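Long-range contacts in major Capsid Protein VP1 (Chimpanzee polyomavirus Bob, PDB 6Y9I), which forms the pentameric building block of the polyomavirus capsid and probably recognises glycan receptors on the host cell surface: residues Glu47-Ala52 with Glu270-Arg275; Gln63-Ser68 with Pro198-Ser203; Glu111-Ala116 with Val263-Asp268. All blocks are in the same frame, centred on the assembly; numbering follows the deposited sequence.

Contact 1: residues Glu47-Ala52 with Glu270-Arg275; sequences EVIHHA and EAIRYR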
loop_
_atom_site.group_PDB
_atom_site.type_symbol
_atom_site.label_atom_id
_atom_site.label_comp_id
_atom_site.label_asym_id
_atom_site.label_seq_id
_atom_site.Cartn_x
_atom_site.Cartn_y
_atom_site.Cartn_z
ATOM N N GLU A 47 21.165 -18.645 13.608
ATOM C CA GLU A 47 21.954 -18.348 14.820
ATOM C C GLU A 47 21.840 -16.845 15.083
ATOM O O GLU A 47 21.528 -16.084 14.152
ATOM C CB GLU A 47 23.410 -18.771 14.657
ATOM C CG GLU A 47 24.274 -18.456 15.853
ATOM C CD GLU A 47 23.815 -19.161 17.113
ATOM O OE1 GLU A 47 24.401 -20.208 17.418
ATOM O OE2 GLU A 47 22.884 -18.667 17.778
ATOM N N VAL A 48 22.114 -16.429 16.315
ATOM C CA VAL A 48 22.063 -14.996 16.711
ATOM C C VAL A 48 23.084 -14.203 15.880
ATOM O O VAL A 48 24.178 -14.728 15.630
ATOM C CB VAL A 48 22.298 -14.862 18.222
ATOM C CG1 VAL A 48 22.277 -13.412 18.630
ATOM C CG2 VAL A 48 21.284 -15.651 19.026
ATOM N N ILE A 49 22.735 -12.976 15.490
ATOM C CA ILE A 49 23.612 -12.041 14.730
ATOM C C ILE A 49 23.765 -10.733 15.506
ATOM O O ILE A 49 22.742 -10.110 15.928
ATOM C CB ILE A 49 23.061 -11.788 13.322
ATOM C CG1 ILE A 49 22.764 -13.083 12.570
ATOM C CG2 ILE A 49 24.011 -10.909 12.545
ATOM C CD1 ILE A 49 21.681 -12.933 11.550
ATOM N N HIS A 50 25.012 -10.302 15.639
ATOM C CA HIS A 50 25.430 -9.031 16.277
ATOM C C HIS A 50 26.067 -8.152 15.204
ATOM O O HIS A 50 26.584 -8.704 14.232
ATOM C CB HIS A 50 26.417 -9.300 17.417
ATOM C CG HIS A 50 26.066 -10.467 18.270
ATOM N ND1 HIS A 50 26.355 -11.766 17.889
ATOM C CD2 HIS A 50 25.497 -10.544 19.496
ATOM C CE1 HIS A 50 25.959 -12.599 18.846
ATOM N NE2 HIS A 50 25.420 -11.869 19.845
ATOM N N HIS A 51 26.057 -6.838 15.408
ATOM C CA HIS A 51 26.478 -5.811 14.426
ATOM C C HIS A 51 27.916 -6.033 13.930
ATOM O O HIS A 51 28.159 -5.674 12.785
ATOM C CB HIS A 51 26.302 -4.415 15.014
ATOM C CG HIS A 51 27.186 -4.144 16.182
ATOM N ND1 HIS A 51 26.845 -4.544 17.466
ATOM C CD2 HIS A 51 28.371 -3.507 16.271
ATOM C CE1 HIS A 51 27.813 -4.173 18.298
ATOM N NE2 HIS A 51 28.754 -3.545 17.588
ATOM N N ALA A 52 28.832 -6.552 14.752
ATOM C CA ALA A 52 30.274 -6.669 14.418
ATOM C C ALA A 52 30.617 -8.108 13.998
ATOM O O ALA A 52 31.809 -8.399 13.795
ATOM C CB ALA A 52 31.119 -6.221 15.584
ATOM N N GLU A 270 19.651 -7.902 22.720
ATOM C CA GLU A 270 18.899 -7.301 21.590
ATOM C C GLU A 270 19.483 -7.756 20.251
ATOM O O GLU A 270 19.168 -7.110 19.243
ATOM C CB GLU A 270 18.828 -5.781 21.698
ATOM C CG GLU A 270 18.014 -5.333 22.885
ATOM C CD GLU A 270 17.890 -3.832 23.014
ATOM O OE1 GLU A 270 18.860 -3.159 23.482
ATOM O OE2 GLU A 270 16.816 -3.343 22.679
ATOM N N ALA A 271 20.267 -8.837 20.247
ATOM C CA ALA A 271 20.711 -9.544 19.031
ATOM C C ALA A 271 19.491 -10.207 18.396
ATOM O O ALA A 271 18.455 -10.322 19.059
ATOM C CB ALA A 271 21.767 -10.557 19.349
ATOM N N ILE A 272 19.581 -10.544 17.122
ATOM C CA ILE A 272 18.380 -11.060 16.423
ATOM C C ILE A 272 18.651 -12.475 15.951
ATOM O O ILE A 272 19.833 -12.889 15.845
ATOM C CB ILE A 272 17.936 -10.098 15.299
ATOM C CG1 ILE A 272 18.959 -9.974 14.179
ATOM C CG2 ILE A 272 17.578 -8.733 15.880
ATOM C CD1 ILE A 272 18.865 -11.063 13.163
ATOM N N ARG A 273 17.564 -13.179 15.658
ATOM C CA ARG A 273 17.560 -14.346 14.762
ATOM C C ARG A 273 16.512 -14.100 13.661
ATOM O O ARG A 273 15.403 -13.671 13.977
ATOM C CB ARG A 273 17.177 -15.629 15.498
ATOM C CG ARG A 273 17.984 -15.992 16.733
ATOM C CD ARG A 273 17.418 -17.255 17.356
ATOM N NE ARG A 273 18.173 -17.673 18.530
ATOM C CZ ARG A 273 19.156 -18.575 18.544
ATOM N NH1 ARG A 273 19.551 -19.181 17.437
ATOM N NH2 ARG A 273 19.758 -18.868 19.681
ATOM N N TYR A 274 16.834 -14.459 12.425
ATOM C CA TYR A 274 15.847 -14.580 11.339
ATOM C C TYR A 274 14.922 -15.762 11.649
ATOM O O TYR A 274 15.383 -16.770 12.185
ATOM C CB TYR A 274 16.556 -14.775 10.004
ATOM C CG TYR A 274 17.415 -13.623 9.553
ATOM C CD1 TYR A 274 16.853 -12.473 8.999
ATOM C CD2 TYR A 274 18.797 -13.682 9.641
ATOM C CE1 TYR A 274 17.634 -11.409 8.572
ATOM C CE2 TYR A 274 19.588 -12.644 9.159
ATOM C CZ TYR A 274 19.012 -11.505 8.635
ATOM O OH TYR A 274 19.803 -10.476 8.192
ATOM N N ARG A 275 13.652 -15.642 11.282
ATOM C CA ARG A 275 12.658 -16.741 11.290
ATOM C C ARG A 275 12.184 -16.978 9.852
ATOM O O ARG A 275 11.854 -15.997 9.166
ATOM C CB ARG A 275 11.535 -16.372 12.264
ATOM C CG ARG A 275 10.370 -17.344 12.329
ATOM C CD ARG A 275 10.764 -18.796 12.553
ATOM N NE ARG A 275 9.591 -19.624 12.747
ATOM C CZ ARG A 275 9.545 -20.952 12.516
ATOM N NH1 ARG A 275 10.599 -21.597 12.058
ATOM N NH2 ARG A 275 8.449 -21.647 12.752
HETATM O O HOH W 1 21.650 -21.140 18.109
#
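I49 and I272 meet as an antiparallel, hydrogen-bonded pair, a single bridge at the point where the loop segment 47-52 touches the start of strand 272-291. I49 N donates to I272 O at 2.9 Å. The return bond, from I272 N to I49 O, is weak at 3.4 Å. The same I272 carbonyl also takes a CA-H...O contact from V48, whose CA lies 3.2 Å from I272 O. The short runs 47-50 and 271-274 point 136° apart, and the pairing stays a single bridge; beyond it the imidazole of H50 still reaches A271 through CD2.

On the other side the contact is carried by V48, E47 and R273. The R273 chain is extended from CG to NE and brings its guanidinium under V48, whose CG2 sits 3.5 Å above one face of that group, toward its rim. CG2 gets there because it stands anti to the carbonyl carbon of V48. E47 bends at chi2 (61°) and turns its carboxylate back to the arginine: OE2 forms a salt bridge with R273 NH1 at 3.4 Å, the two planes 43° apart. OE2 also accepts a hydrogen bond from V48 N at 2.8 Å through its anti lone pair. Water 1, in the guanidinium plane, accepts from R273 NH1 and gives a weak bond to E47 OE2. NH1 further binds S46 O, W42 adds a cation-pi contact to R273, and K39 pairs with E47 OE1. The two bridged isoleucines also meet through their side chains, I49 CD1 lying 3.7 Å from I272 CD1.

This is a loop laid on a sheet strand by one isolated beta bridge, at the end of the antiparallel beta sandwich (jelly roll) characteristic of polyomavirus VP1.

Contact 2: residues Gln63-Ser68 with Pro198-Ser203; sequences QMPQYS and PIEEWS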
loop_
_atom_site.group_PDB
_atom_site.type_symbol
_atom_site.label_atom_id
_atom_site.label_comp_id
_atom_site.label_asym_id
_atom_site.label_seq_id
_atom_site.Cartn_x
_atom_site.Cartn_y
_atom_site.Cartn_z
ATOM N N GLN A 63 24.472 -18.319 10.677
ATOM C CA GLN A 63 23.988 -16.907 10.814
ATOM C C GLN A 63 23.495 -16.341 9.479
ATOM O O GLN A 63 23.191 -15.105 9.448
ATOM C CB GLN A 63 25.097 -15.977 11.324
ATOM C CG GLN A 63 25.616 -16.355 12.692
ATOM C CD GLN A 63 26.784 -15.488 13.081
ATOM O OE1 GLN A 63 27.886 -15.642 12.560
ATOM N NE2 GLN A 63 26.526 -14.528 13.947
ATOM N N MET A 64 23.460 -17.149 8.412
ATOM C CA MET A 64 23.200 -16.648 7.032
ATOM C C MET A 64 22.053 -17.450 6.435
ATOM O O MET A 64 22.196 -18.640 6.117
ATOM C CB MET A 64 24.435 -16.761 6.153
ATOM C CG MET A 64 25.651 -16.094 6.752
ATOM S SD MET A 64 27.052 -16.195 5.622
ATOM C CE MET A 64 26.624 -14.876 4.497
ATOM N N PRO A 65 20.833 -16.865 6.389
ATOM C CA PRO A 65 19.706 -17.547 5.755
ATOM C C PRO A 65 20.056 -17.904 4.310
ATOM O O PRO A 65 20.735 -17.136 3.615
ATOM C CB PRO A 65 18.553 -16.542 5.902
ATOM C CG PRO A 65 18.946 -15.713 7.114
ATOM C CD PRO A 65 20.446 -15.602 7.035
ATOM N N GLN A 66 19.580 -19.068 3.890
ATOM C CA GLN A 66 19.948 -19.716 2.613
ATOM C C GLN A 66 18.681 -20.061 1.827
ATOM O O GLN A 66 17.612 -20.220 2.424
ATOM C CB GLN A 66 20.755 -20.988 2.902
ATOM C CG GLN A 66 22.125 -20.724 3.534
ATOM C CD GLN A 66 22.484 -21.693 4.652
ATOM O OE1 GLN A 66 22.115 -22.878 4.626
ATOM N NE2 GLN A 66 23.207 -21.193 5.654
ATOM N N TYR A 67 18.830 -20.230 0.531
ATOM C CA TYR A 67 17.750 -20.705 -0.355
ATOM C C TYR A 67 17.521 -22.183 -0.104
ATOM O O TYR A 67 18.481 -22.938 0.123
ATOM C CB TYR A 67 18.099 -20.475 -1.819
ATOM C CG TYR A 67 18.117 -19.030 -2.218
ATOM C CD1 TYR A 67 16.948 -18.346 -2.484
ATOM C CD2 TYR A 67 19.310 -18.353 -2.343
ATOM C CE1 TYR A 67 16.972 -17.024 -2.903
ATOM C CE2 TYR A 67 19.356 -17.030 -2.733
ATOM C CZ TYR A 67 18.179 -16.355 -3.017
ATOM O OH TYR A 67 18.234 -15.035 -3.402
ATOM N N SER A 68 16.272 -22.570 -0.215
ATOM C CA SER A 68 15.810 -23.969 -0.225
ATOM C C SER A 68 15.705 -24.409 -1.682
ATOM O O SER A 68 15.408 -23.558 -2.516
ATOM C CB SER A 68 14.510 -24.095 0.487
ATOM O OG SER A 68 14.634 -23.602 1.806
ATOM N N PRO A 198 23.693 -18.458 0.577
ATOM C CA PRO A 198 23.081 -17.385 1.367
ATOM C C PRO A 198 22.324 -16.354 0.521
ATOM O O PRO A 198 22.838 -15.878 -0.500
ATOM C CB PRO A 198 24.258 -16.702 2.062
ATOM C CG PRO A 198 25.311 -17.826 2.131
ATOM C CD PRO A 198 25.143 -18.552 0.812
ATOM N N ILE A 199 21.146 -15.985 1.017
ATOM C CA ILE A 199 20.276 -14.932 0.426
ATOM C C ILE A 199 21.051 -13.626 0.360
ATOM O O ILE A 199 20.926 -12.922 -0.655
ATOM C CB ILE A 199 18.986 -14.849 1.270
ATOM C CG1 ILE A 199 18.141 -16.102 1.023
ATOM C CG2 ILE A 199 18.208 -13.561 1.032
ATOM C CD1 ILE A 199 17.139 -16.384 2.113
ATOM N N GLU A 200 21.799 -13.297 1.405
ATOM C CA GLU A 200 22.484 -11.980 1.480
ATOM C C GLU A 200 23.622 -11.879 0.450
ATOM O O GLU A 200 24.100 -10.745 0.254
ATOM C CB GLU A 200 22.990 -11.681 2.891
ATOM C CG GLU A 200 24.120 -12.588 3.363
ATOM C CD GLU A 200 24.313 -12.505 4.866
ATOM O OE1 GLU A 200 23.595 -13.248 5.624
ATOM O OE2 GLU A 200 25.162 -11.668 5.288
ATOM N N GLU A 201 24.012 -12.967 -0.212
ATOM C CA GLU A 201 25.096 -12.934 -1.229
ATOM C C GLU A 201 24.628 -13.354 -2.620
ATOM O O GLU A 201 25.366 -13.053 -3.563
ATOM C CB GLU A 201 26.246 -13.850 -0.840
ATOM C CG GLU A 201 26.942 -13.443 0.456
ATOM C CD GLU A 201 27.985 -14.465 0.889
ATOM O OE1 GLU A 201 27.625 -15.554 1.379
ATOM O OE2 GLU A 201 29.153 -14.185 0.672
ATOM N N TRP A 202 23.462 -13.993 -2.754
ATOM C CA TRP A 202 23.014 -14.595 -4.045
ATOM C C TRP A 202 21.587 -14.160 -4.364
ATOM O O TRP A 202 20.734 -14.304 -3.476
ATOM C CB TRP A 202 23.081 -16.119 -4.025
ATOM C CG TRP A 202 24.465 -16.659 -3.827
ATOM C CD1 TRP A 202 24.996 -17.158 -2.680
ATOM C CD2 TRP A 202 25.499 -16.746 -4.823
ATOM N NE1 TRP A 202 26.284 -17.567 -2.891
ATOM C CE2 TRP A 202 26.615 -17.357 -4.201
ATOM C CE3 TRP A 202 25.566 -16.454 -6.188
ATOM C CZ2 TRP A 202 27.804 -17.614 -4.887
ATOM C CZ3 TRP A 202 26.732 -16.747 -6.876
ATOM C CH2 TRP A 202 27.843 -17.288 -6.225
ATOM N N SER A 203 21.371 -13.743 -5.606
ATOM C CA SER A 203 20.057 -13.356 -6.176
ATOM C C SER A 203 19.825 -14.194 -7.418
ATOM O O SER A 203 20.773 -14.588 -8.078
ATOM C CB SER A 203 20.016 -11.891 -6.531
ATOM O OG SER A 203 20.055 -11.110 -5.351
HETATM O O HOH W 2 23.806 -12.787 8.095
HETATM O O HOH W 3 21.930 -14.752 3.923
#
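The ring of Y67 carries this contact: I199 covers one face and W202 O lies at its edge. CG1 of I199 is 4.0 Å from the ring centroid and only 8° off the normal, a CH-pi contact over the middle of the face. At the edge, in the ring plane, Y67 OH donates to W202 O at 2.6 Å, tilted 26° out of the carbonyl plane; Y132 OH is a second polar partner of the hydroxyl. CE2 of the ring also rests on W202 CB. The tyrosine is thus fixed both across its face and at its hydroxyl.

Beside the ring, Q66 and P198 form a single backbone bridge, CA to CA 4.1 Å. I199 N donates to P65 O at 2.9 Å, and P198 CA brings a CA-H...O contact to the same oxygen. Water 3 donates to P65 O too, accepts from E200 N and donates to E200 OE1. Water 2 joins that carboxylate oxygen to Q63 O. Two waters therefore tie one buried glutamate to the backbone of 63-68, while E200 OE2 is held by H108 of a second subunit.

M64 reaches in across E200, the two side chains at about a right angle. Its chain bends at chi3 (79°), which turns the CE methyl onto the acidic pair: M64 CE is 3.3 Å from both E200 CD and E201 OE1. P198 CB adds an apolar wall to that methyl at 3.9 Å. E201 OE1 has H165 as its hydrogen-bond partner.

P65, Y67 and I199 pack on strand 252-265, Y67 and I199 also on strand 131-138, and W202 rests against helix 166-170, so 63-68 and 198-203 lie against the main sheet where 198-203 runs into strand 202-204, an outer strand of the small sheet with 142-146 and 188-191.

Contact 3: residues Glu111-Ala116 with Val263-Asp268; sequences EAKMAA and VMVKAD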
loop_
_atom_site.group_PDB
_atom_site.type_symbol
_atom_site.label_atom_id
_atom_site.label_comp_id
_atom_site.label_asym_id
_atom_site.label_seq_id
_atom_site.Cartn_x
_atom_site.Cartn_y
_atom_site.Cartn_z
ATOM N N GLU A 111 12.890 -16.332 24.923
ATOM C CA GLU A 111 14.126 -15.517 24.958
ATOM C C GLU A 111 13.895 -14.121 24.367
ATOM O O GLU A 111 14.853 -13.349 24.369
ATOM C CB GLU A 111 15.276 -16.230 24.246
ATOM C CG GLU A 111 15.781 -17.417 25.038
ATOM C CD GLU A 111 16.997 -18.104 24.444
ATOM O OE1 GLU A 111 17.655 -17.506 23.586
ATOM O OE2 GLU A 111 17.289 -19.218 24.866
ATOM N N ALA A 112 12.676 -13.756 23.963
ATOM C CA ALA A 112 12.453 -12.527 23.159
ATOM C C ALA A 112 12.272 -11.312 24.080
ATOM O O ALA A 112 11.731 -11.454 25.160
ATOM C CB ALA A 112 11.295 -12.695 22.221
ATOM N N LYS A 113 12.762 -10.161 23.638
ATOM C CA LYS A 113 12.615 -8.828 24.274
ATOM C C LYS A 113 11.141 -8.567 24.621
ATOM O O LYS A 113 10.245 -8.830 23.789
ATOM C CB LYS A 113 13.158 -7.760 23.314
ATOM C CG LYS A 113 13.173 -6.334 23.840
ATOM C CD LYS A 113 13.711 -5.346 22.814
ATOM C CE LYS A 113 13.364 -3.893 23.109
ATOM N NZ LYS A 113 14.287 -3.277 24.102
ATOM N N MET A 114 10.901 -8.010 25.800
ATOM C CA MET A 114 9.558 -7.621 26.278
ATOM C C MET A 114 9.186 -6.272 25.649
ATOM O O MET A 114 9.972 -5.305 25.730
ATOM C CB MET A 114 9.547 -7.500 27.807
ATOM C CG MET A 114 8.244 -6.986 28.343
ATOM S SD MET A 114 8.235 -6.950 30.178
ATOM C CE MET A 114 9.306 -5.539 30.482
ATOM N N ALA A 115 7.984 -6.168 25.091
ATOM C CA ALA A 115 7.468 -4.901 24.548
ATOM C C ALA A 115 6.678 -4.193 25.654
ATOM O O ALA A 115 5.458 -4.337 25.695
ATOM C CB ALA A 115 6.653 -5.201 23.321
ATOM N N ALA A 116 7.379 -3.489 26.542
ATOM C CA ALA A 116 6.829 -2.718 27.684
ATOM C C ALA A 116 7.970 -1.932 28.356
ATOM O O ALA A 116 9.128 -2.363 28.225
ATOM C CB ALA A 116 6.189 -3.668 28.674
ATOM N N VAL A 263 12.421 -11.219 12.088
ATOM C CA VAL A 263 13.448 -11.517 13.111
ATOM C C VAL A 263 12.766 -11.553 14.474
ATOM O O VAL A 263 11.725 -10.864 14.685
ATOM C CB VAL A 263 14.589 -10.480 13.090
ATOM C CG1 VAL A 263 15.200 -10.360 11.709
ATOM C CG2 VAL A 263 14.118 -9.111 13.573
ATOM N N MET A 264 13.329 -12.334 15.380
ATOM C CA MET A 264 13.062 -12.167 16.821
ATOM C C MET A 264 14.242 -11.388 17.405
ATOM O O MET A 264 15.374 -11.463 16.838
ATOM C CB MET A 264 12.865 -13.509 17.529
ATOM C CG MET A 264 14.086 -14.343 17.577
ATOM S SD MET A 264 13.981 -15.631 18.842
ATOM C CE MET A 264 14.486 -14.715 20.298
ATOM N N VAL A 265 13.960 -10.636 18.454
ATOM C CA VAL A 265 14.940 -9.843 19.246
ATOM C C VAL A 265 15.100 -10.487 20.631
ATOM O O VAL A 265 14.067 -10.745 21.324
ATOM C CB VAL A 265 14.514 -8.370 19.329
ATOM C CG1 VAL A 265 15.516 -7.575 20.139
ATOM C CG2 VAL A 265 14.318 -7.736 17.958
ATOM N N LYS A 266 16.344 -10.833 20.970
ATOM C CA LYS A 266 16.717 -11.484 22.240
ATOM C C LYS A 266 16.676 -10.443 23.360
ATOM O O LYS A 266 17.232 -9.359 23.172
ATOM C CB LYS A 266 18.110 -12.113 22.111
ATOM C CG LYS A 266 18.106 -13.611 21.846
ATOM C CD LYS A 266 19.483 -14.205 21.579
ATOM C CE LYS A 266 20.450 -14.024 22.726
ATOM N NZ LYS A 266 19.949 -14.695 23.944
ATOM N N ALA A 267 16.016 -10.749 24.474
ATOM C CA ALA A 267 15.906 -9.838 25.631
ATOM C C ALA A 267 17.312 -9.489 26.168
ATOM O O ALA A 267 17.533 -8.354 26.509
ATOM C CB ALA A 267 15.036 -10.462 26.703
ATOM N N ASP A 268 18.239 -10.433 26.292
ATOM C CA ASP A 268 19.467 -10.169 27.094
ATOM C C ASP A 268 20.392 -9.166 26.394
ATOM O O ASP A 268 21.079 -8.439 27.135
ATOM C CB ASP A 268 20.251 -11.432 27.455
ATOM C CG ASP A 268 20.203 -12.523 26.414
ATOM O OD1 ASP A 268 19.888 -12.204 25.244
ATOM O OD2 ASP A 268 20.469 -13.684 26.786
HETATM O O HOH W 4 17.279 -13.435 25.953
#
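E111 and K266 lie side by side and point the same way, and so do K113 and V265, with A112 between these two pairs along its segment. At one end E111 OE1 comes to 3.6 Å from K266 NZ, a long salt bridge. The lysine reaches it by folding at chi3 and chi4, both near 60°, and this turn also delivers NZ to D268: NZ to D268 OD1 is 2.8 Å, on the syn lone pair, with a weaker bond to OD2. The cation is thus shared by two carboxylates and probably eases the repulsion between them.

At the other end K113 lays its aliphatic chain along V265. Its CG is anti to the backbone N (chi1 -176°), which keeps the chain alongside the valine, CD 3.9 Å from V265 CG1. Its NZ forms a salt bridge with E270.

M264 ends with CE against A112, 4.2 Å from A112 CB. A267 CB lies near the carbonyl oxygens of E111 and A112.

Two strong backbone bonds set this pairing. A267 N donates to E111 O at 2.9 Å; K113 N gives to V265 O at 2.7 Å. Water 4 also donates to E111 O and accepts from D268 N. Around them, K266 CA makes a CA-H...O contact to E111 O and A112 CA one to V265 O.

The contact joins the loop that follows strand 87-98 to the end of strand 252-265. M264 and V265 pack on strand 272-291 behind it, while M114, A115 and A116 run on to meet a third subunit.

In the fold
From the N terminus, the chain leaves strand 8-26 into a long loop that supplies first 47-52 and then 63-68. Contact 1 closes a very long loop, from 47-52 to the start of strand 272-291, and both other contacts lie within it. Contact 2 closes the loop from 63-68 to 198-203 and contact 3 that from 111-116 to 263-268; these two cross, since 111-116 falls between the halves of contact 2. Contact 1 touches both: V48 O and Q63 NE2 probably bond, and strands 252-265 and 272-291 pair directly. Contacts 1 and 3 tie loops to these neighbouring strands; contact 2 joins the first loop to the segment leading into strand 202-204.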